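Local coordinates for D-methionine-binding lipoprotein MetQ (Escherichia coli, PDB 4YAH) that binds methionine as the substrate-binding component of an ATP-driven D-methionine permease, an ABC transport system, at residues L164-V167 and L168-V171; T233-D236 and N237-A240; K244-V247 and Q248-S252. All blocks are in the same frame, centred on the assembly; numbering follows the deposited sequence.

Contact 1 of 3, residues L164-V167 and L168-V171; sequences LPTV and LDVV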
# COMPACT_ATOMS: atom_id res chain seq x y z
N LEU A 164 8.71 -13.28 -0.21
CA LEU A 164 7.82 -13.85 0.79
C LEU A 164 8.53 -14.46 2.00
O LEU A 164 8.16 -15.52 2.48
CB LEU A 164 6.92 -14.90 0.12
CG LEU A 164 6.04 -14.30 -0.99
CD1 LEU A 164 5.31 -15.40 -1.76
CD2 LEU A 164 5.02 -13.32 -0.42
N PRO A 165 9.53 -13.76 2.54
CA PRO A 165 10.01 -14.27 3.82
C PRO A 165 8.94 -14.20 4.91
O PRO A 165 8.05 -13.34 4.86
CB PRO A 165 11.18 -13.33 4.16
CG PRO A 165 10.82 -12.04 3.51
CD PRO A 165 10.10 -12.43 2.22
N THR A 166 9.02 -15.11 5.88
CA THR A 166 8.21 -15.04 7.09
C THR A 166 9.11 -14.90 8.30
O THR A 166 10.34 -14.91 8.17
CB THR A 166 7.35 -16.29 7.29
OG1 THR A 166 8.18 -17.39 7.64
CG2 THR A 166 6.57 -16.63 6.02
N VAL A 167 8.53 -14.77 9.48
CA VAL A 167 9.33 -14.64 10.69
C VAL A 167 10.15 -15.91 10.92
O VAL A 167 11.22 -15.86 11.51
CB VAL A 167 8.45 -14.32 11.90
CG1 VAL A 167 9.25 -14.30 13.19
CG2 VAL A 167 7.80 -12.96 11.69
N LEU A 168 9.65 -17.05 10.45
CA LEU A 168 10.42 -18.30 10.54
C LEU A 168 11.74 -18.26 9.77
O LEU A 168 12.64 -19.06 10.04
CB LEU A 168 9.59 -19.47 10.01
CG LEU A 168 8.29 -19.76 10.75
CD1 LEU A 168 7.62 -20.96 10.11
CD2 LEU A 168 8.53 -19.99 12.22
N ASP A 169 11.86 -17.34 8.83
CA ASP A 169 13.07 -17.18 8.01
C ASP A 169 14.14 -16.28 8.65
O ASP A 169 15.18 -16.04 8.05
CB ASP A 169 12.71 -16.63 6.64
CG ASP A 169 11.89 -17.61 5.82
OD1 ASP A 169 12.30 -18.79 5.74
OD2 ASP A 169 10.84 -17.21 5.26
N VAL A 170 13.87 -15.76 9.84
CA VAL A 170 14.83 -14.91 10.52
C VAL A 170 15.91 -15.80 11.10
O VAL A 170 15.62 -16.66 11.93
CB VAL A 170 14.19 -14.08 11.62
CG1 VAL A 170 15.26 -13.34 12.45
CG2 VAL A 170 13.23 -13.09 11.01
N VAL A 171 17.15 -15.58 10.66
CA VAL A 171 18.27 -16.41 11.11
C VAL A 171 19.26 -15.67 12.00
O VAL A 171 20.04 -16.30 12.71
CB VAL A 171 19.02 -17.03 9.92
CG1 VAL A 171 18.11 -18.02 9.22
CG2 VAL A 171 19.50 -15.97 8.93
O HOH W 1 9.60 -18.25 3.27

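Contact 2 of 3, residues T233-D236 and N237-A240; sequences TRED and NKDA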
# COMPACT_ATOMS: atom_id res chain seq x y z
N THR A 233 -9.29 -4.66 -12.09
CA THR A 233 -10.68 -5.00 -12.43
C THR A 233 -10.84 -6.50 -12.43
O THR A 233 -9.89 -7.24 -12.20
CB THR A 233 -11.09 -4.48 -13.82
OG1 THR A 233 -10.37 -5.20 -14.83
CG2 THR A 233 -10.83 -3.00 -13.96
N ARG A 234 -12.05 -6.97 -12.75
CA ARG A 234 -12.24 -8.38 -13.03
C ARG A 234 -11.73 -8.66 -14.45
O ARG A 234 -11.59 -7.75 -15.26
CB ARG A 234 -13.71 -8.79 -12.91
CG ARG A 234 -14.30 -8.63 -11.52
CD ARG A 234 -15.77 -9.04 -11.53
NE ARG A 234 -16.50 -8.23 -12.50
CZ ARG A 234 -16.95 -7.00 -12.27
NH1 ARG A 234 -16.78 -6.42 -11.08
NH2 ARG A 234 -17.58 -6.35 -13.24
N GLU A 235 -11.43 -9.91 -14.72
CA GLU A 235 -11.10 -10.33 -16.08
C GLU A 235 -12.21 -9.91 -17.04
O GLU A 235 -11.93 -9.45 -18.15
CB GLU A 235 -10.89 -11.84 -16.12
CG GLU A 235 -10.73 -12.45 -17.52
CD GLU A 235 -9.46 -12.00 -18.23
OE1 GLU A 235 -8.47 -11.67 -17.54
OE2 GLU A 235 -9.47 -11.96 -19.48
N ASP A 236 -13.46 -10.04 -16.61
CA ASP A 236 -14.58 -9.83 -17.54
C ASP A 236 -14.77 -8.36 -17.93
O ASP A 236 -15.38 -8.10 -18.97
CB ASP A 236 -15.90 -10.39 -16.97
CG ASP A 236 -16.33 -9.74 -15.65
OD1 ASP A 236 -16.84 -8.60 -15.67
OD2 ASP A 236 -16.18 -10.38 -14.60
N ASN A 237 -14.30 -7.39 -17.14
CA ASN A 237 -14.51 -5.99 -17.51
C ASN A 237 -13.22 -5.19 -17.69
O ASN A 237 -13.25 -3.96 -17.74
CB ASN A 237 -15.43 -5.31 -16.47
CG ASN A 237 -14.76 -5.09 -15.15
OD1 ASN A 237 -14.01 -5.94 -14.67
ND2 ASN A 237 -15.02 -3.95 -14.56
N LYS A 238 -12.11 -5.90 -17.87
CA LYS A 238 -10.81 -5.25 -17.99
C LYS A 238 -10.71 -4.29 -19.17
O LYS A 238 -9.92 -3.34 -19.14
CB LYS A 238 -9.71 -6.30 -18.10
CG LYS A 238 -9.70 -7.05 -19.43
CD LYS A 238 -8.67 -8.15 -19.47
CE LYS A 238 -8.66 -8.80 -20.85
NZ LYS A 238 -7.79 -9.98 -20.89
N ASP A 239 -11.50 -4.55 -20.22
CA ASP A 239 -11.48 -3.74 -21.43
C ASP A 239 -12.66 -2.79 -21.56
O ASP A 239 -12.85 -2.18 -22.61
CB ASP A 239 -11.44 -4.66 -22.66
CG ASP A 239 -10.13 -5.41 -22.77
OD1 ASP A 239 -9.08 -4.76 -22.57
OD2 ASP A 239 -10.15 -6.63 -23.02
N ALA A 240 -13.44 -2.65 -20.50
CA ALA A 240 -14.58 -1.74 -20.52
C ALA A 240 -14.11 -0.33 -20.81
O ALA A 240 -13.09 0.12 -20.29
CB ALA A 240 -15.32 -1.80 -19.20
O HOH W 2 -6.18 -11.05 -18.85
O HOH W 3 -13.72 -6.31 -20.95

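Contact 3 of 3, residues K244-V247 and Q248-S252; sequences KKFV and QAYQS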
# COMPACT_ATOMS: atom_id res chain seq x y z
N LYS A 244 -11.04 2.11 -19.07
CA LYS A 244 -9.94 2.74 -19.81
C LYS A 244 -9.91 4.23 -19.51
O LYS A 244 -8.84 4.80 -19.30
CB LYS A 244 -10.08 2.51 -21.31
CG LYS A 244 -9.92 1.06 -21.74
CD LYS A 244 -10.05 0.97 -23.27
CE LYS A 244 -10.46 -0.41 -23.71
NZ LYS A 244 -10.63 -0.49 -25.20
N LYS A 245 -11.09 4.84 -19.45
CA LYS A 245 -11.17 6.26 -19.16
C LYS A 245 -10.65 6.58 -17.76
O LYS A 245 -9.94 7.56 -17.56
CB LYS A 245 -12.61 6.76 -19.27
CG LYS A 245 -13.11 6.89 -20.69
CD LYS A 245 -14.55 7.35 -20.65
CE LYS A 245 -15.09 7.56 -22.03
NZ LYS A 245 -16.57 7.62 -22.01
N PHE A 246 -11.04 5.76 -16.79
CA PHE A 246 -10.64 6.02 -15.42
C PHE A 246 -9.12 5.90 -15.30
O PHE A 246 -8.46 6.68 -14.62
CB PHE A 246 -11.31 5.06 -14.45
CG PHE A 246 -10.88 5.27 -13.05
CD1 PHE A 246 -11.28 6.40 -12.37
CD2 PHE A 246 -10.03 4.38 -12.43
CE1 PHE A 246 -10.87 6.63 -11.08
CE2 PHE A 246 -9.61 4.61 -11.12
CZ PHE A 246 -10.04 5.73 -10.46
N VAL A 247 -8.56 4.91 -15.98
CA VAL A 247 -7.11 4.71 -15.92
C VAL A 247 -6.42 5.94 -16.48
O VAL A 247 -5.45 6.43 -15.91
CB VAL A 247 -6.68 3.45 -16.69
CG1 VAL A 247 -5.17 3.39 -16.90
CG2 VAL A 247 -7.18 2.20 -15.96
N GLN A 248 -6.91 6.46 -17.61
CA GLN A 248 -6.28 7.62 -18.22
C GLN A 248 -6.41 8.85 -17.32
O GLN A 248 -5.49 9.68 -17.26
CB GLN A 248 -6.88 7.89 -19.61
CG GLN A 248 -6.28 6.96 -20.67
CD GLN A 248 -7.03 6.96 -22.00
OE1 GLN A 248 -6.69 7.72 -22.92
NE2 GLN A 248 -8.02 6.08 -22.13
N ALA A 249 -7.52 8.95 -16.59
CA ALA A 249 -7.75 10.07 -15.69
C ALA A 249 -6.79 10.00 -14.50
O ALA A 249 -6.22 11.01 -14.07
CB ALA A 249 -9.19 10.07 -15.22
N TYR A 250 -6.62 8.81 -13.96
CA TYR A 250 -5.74 8.63 -12.81
C TYR A 250 -4.28 8.88 -13.20
O TYR A 250 -3.50 9.50 -12.45
CB TYR A 250 -5.92 7.23 -12.25
CG TYR A 250 -5.55 7.06 -10.78
CD1 TYR A 250 -6.53 6.79 -9.84
CD2 TYR A 250 -4.25 7.17 -10.34
CE1 TYR A 250 -6.23 6.63 -8.51
CE2 TYR A 250 -3.93 7.01 -9.00
CZ TYR A 250 -4.93 6.75 -8.09
OH TYR A 250 -4.65 6.59 -6.74
N GLN A 251 -3.89 8.37 -14.36
CA GLN A 251 -2.53 8.53 -14.86
C GLN A 251 -2.35 9.90 -15.53
O GLN A 251 -2.10 9.99 -16.74
CB GLN A 251 -2.21 7.40 -15.84
CG GLN A 251 -2.35 6.03 -15.24
CD GLN A 251 -1.97 4.92 -16.21
OE1 GLN A 251 -2.02 5.11 -17.43
NE2 GLN A 251 -1.60 3.76 -15.68
N SER A 252 -2.48 10.95 -14.73
CA SER A 252 -2.42 12.32 -15.24
C SER A 252 -1.52 13.16 -14.37
O SER A 252 -1.29 12.85 -13.21
CB SER A 252 -3.82 12.93 -15.29
OG SER A 252 -4.41 13.03 -13.99

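Contact 1 of 3, residues L164-V167 and L168-V171
Thr-166 and Asp-169 are held together by two backbone-directed hydrogen bonds. Thr-166 N donates to Asp-169 OD2 at 2.8 Å. The bond is nearly straight at 170° and meets the carboxylate oxygen on its anti side. In return, Asp-169 N donates to Thr-166 O at 2.9 Å, from well above the carbonyl plane. Val-170 N repeats this step on Val-167 O at 3.1 Å. The Thr-166 hydroxyl adds a weak bond, with OG1 3.2 Å from Leu-168 N. Its chi1 of 71° sets OG1 between the backbone N and the carbonyl carbon, which places it near Leu-168 N and CB.

This is a short 3-10 turn that runs into strand 170-172. The Asp-169 carboxylate folds back onto the N-H of Thr-166 and, with the Asp-169 N to Thr-166 O bond, closes the turn. Strand 170-172 pairs antiparallel with strand 156-157, and the backbone of Asp-169 bonds to Lys-158.

One water gives a hydrogen bond to Asp-169 OD2 at 2.6 Å and another to Leu-164 O. OD2 is thus gripped by both a backbone N-H and a water.

Other van der Waals contacts across the turn are of carbon on oxygen: Leu-168 CB lies 3.5 Å from Thr-166 OG1, and Val-170 CG2 rests against Val-167 O. Apolar packing comes from outside, with Pro-165 on Leu-147 and Leu-157.

Contact 2 of 3, residues T233-D236 and N237-A240
Asn-237 turns its amide back over Arg-234. The amide and guanidinium planes are 11° apart and stacked, with Asn-237 CG 3.6 Å from Arg-234 NH2. Asn-237 OD1 lies over one guanidinium face, offset toward the rim. The same oxygen takes a weak hydrogen bond from Arg-234 N at 2.9 Å. A chi1 of 71° swings the amide of Asn-237 between its own backbone N and carbonyl carbon, and so back toward the end of the strand. Asn-237 N also donates weakly to Arg-234 O.

A second pair joins Glu-235 to Lys-238. The two side chains run side by side and point the same way. Lys-238 NZ forms a salt bridge with Glu-235 OE2 at 3.0 Å, on the syn side of the carboxylate. The bend at chi2 (66°) turns the Glu-235 carboxylate toward the end of the extended Lys-238 chain. A water also joins Glu-235 OE1 to Lys-238 NZ.

The next shell positions these groups. Asp-236 meets the guanidinium of Arg-234 at its edge and in its plane. Arg-234 NE is 3.0 Å from Asp-236 OD2 in a salt bridge. Arg-234 NH1 bonds to Leu-76 O, and Asn-237 ND2 bonds to Asp-82 O, so both stacked groups are fixed at their far ends. Thr-233 OG1 donates to Arg-234 O at 2.9 Å and also touches Lys-238 CA. Thr-233 packs on Val-104 and Val-106 of the neighbouring strand.

From Asn-237 to Ala-240 the chain makes a type I beta turn, closed by Ala-240 N on Asn-237 O at 3.1 Å. Ala-240 is the N-cap of helix 241-250. The arrangement is a tight strand-to-helix connection at the end of strand 229-234, in the six-stranded mixed sheet of one lobe of a periplasmic-type binding protein.

Contact 3 of 3, residues K244-V247 and Q248-S252
Lys-244 O accepts two hydrogen bonds from a single residue, Gln-248. Gln-248 N donates the usual helical bond to Lys-244 O at 3.1 Å. Gln-248 NE2 donates the second to Lys-244 O at 3.2 Å and 161°. The two donors come from opposite faces of the carbonyl plane, with NE2 high above it. The Gln-248 chain is extended beyond CG and reaches back one turn of the helix.

Phe-246 and Tyr-250 lie side by side on the buried face. Their ring planes are 70° apart, and the centroids are 5.9 Å apart. Phe-246 CZ sits at the Tyr-250 ring edge, 3.7 Å from CD1. Val-247 CG1 lies 3.6 Å from Gln-251 CD, and Gln-251 NE2 bonds to Asn-108 O.

Residues 244-250 form the last turns of helix 241-250, which packs on strands 103-111 and 229-234. It also meets helix 41-57, with Ala-249 on Ala-53 and Tyr-250 on Ala-49. The Tyr-250 side chain is about 9 Å from the bound methionine.

The helix ends at Tyr-250; Gln-251, the first residue past it, centres an inverse gamma turn. Ser-252 N bonds weakly to Tyr-250 O. Ser-252 OG donates to Ala-249 O at 2.7 Å and weakly caps Val-255 N of helix 253-262.

In the fold
Contacts 2 and 3 follow each other in the chain and share one lobe. Contact 2 ends strand 229-234, and contact 3 lies in the helix that comes next. Their centres are about 15 Å apart, and they touch where Asp-239 O packs on Lys-244 CE. Contact 1 is remote, with its centre about 36 Å from that of contact 2 and about 38 Å from that of contact 3. It lies on the opposite side of the chain's centre from contact 3. Contacts 1 and 2 are at the surface and mainly polar; of the two, contact 2 adds salt bridges, whereas contact 1 relies on backbone and carboxylate hydrogen bonds. Contact 3 is partly buried and adds aromatic and aliphatic packing to its helical bonds.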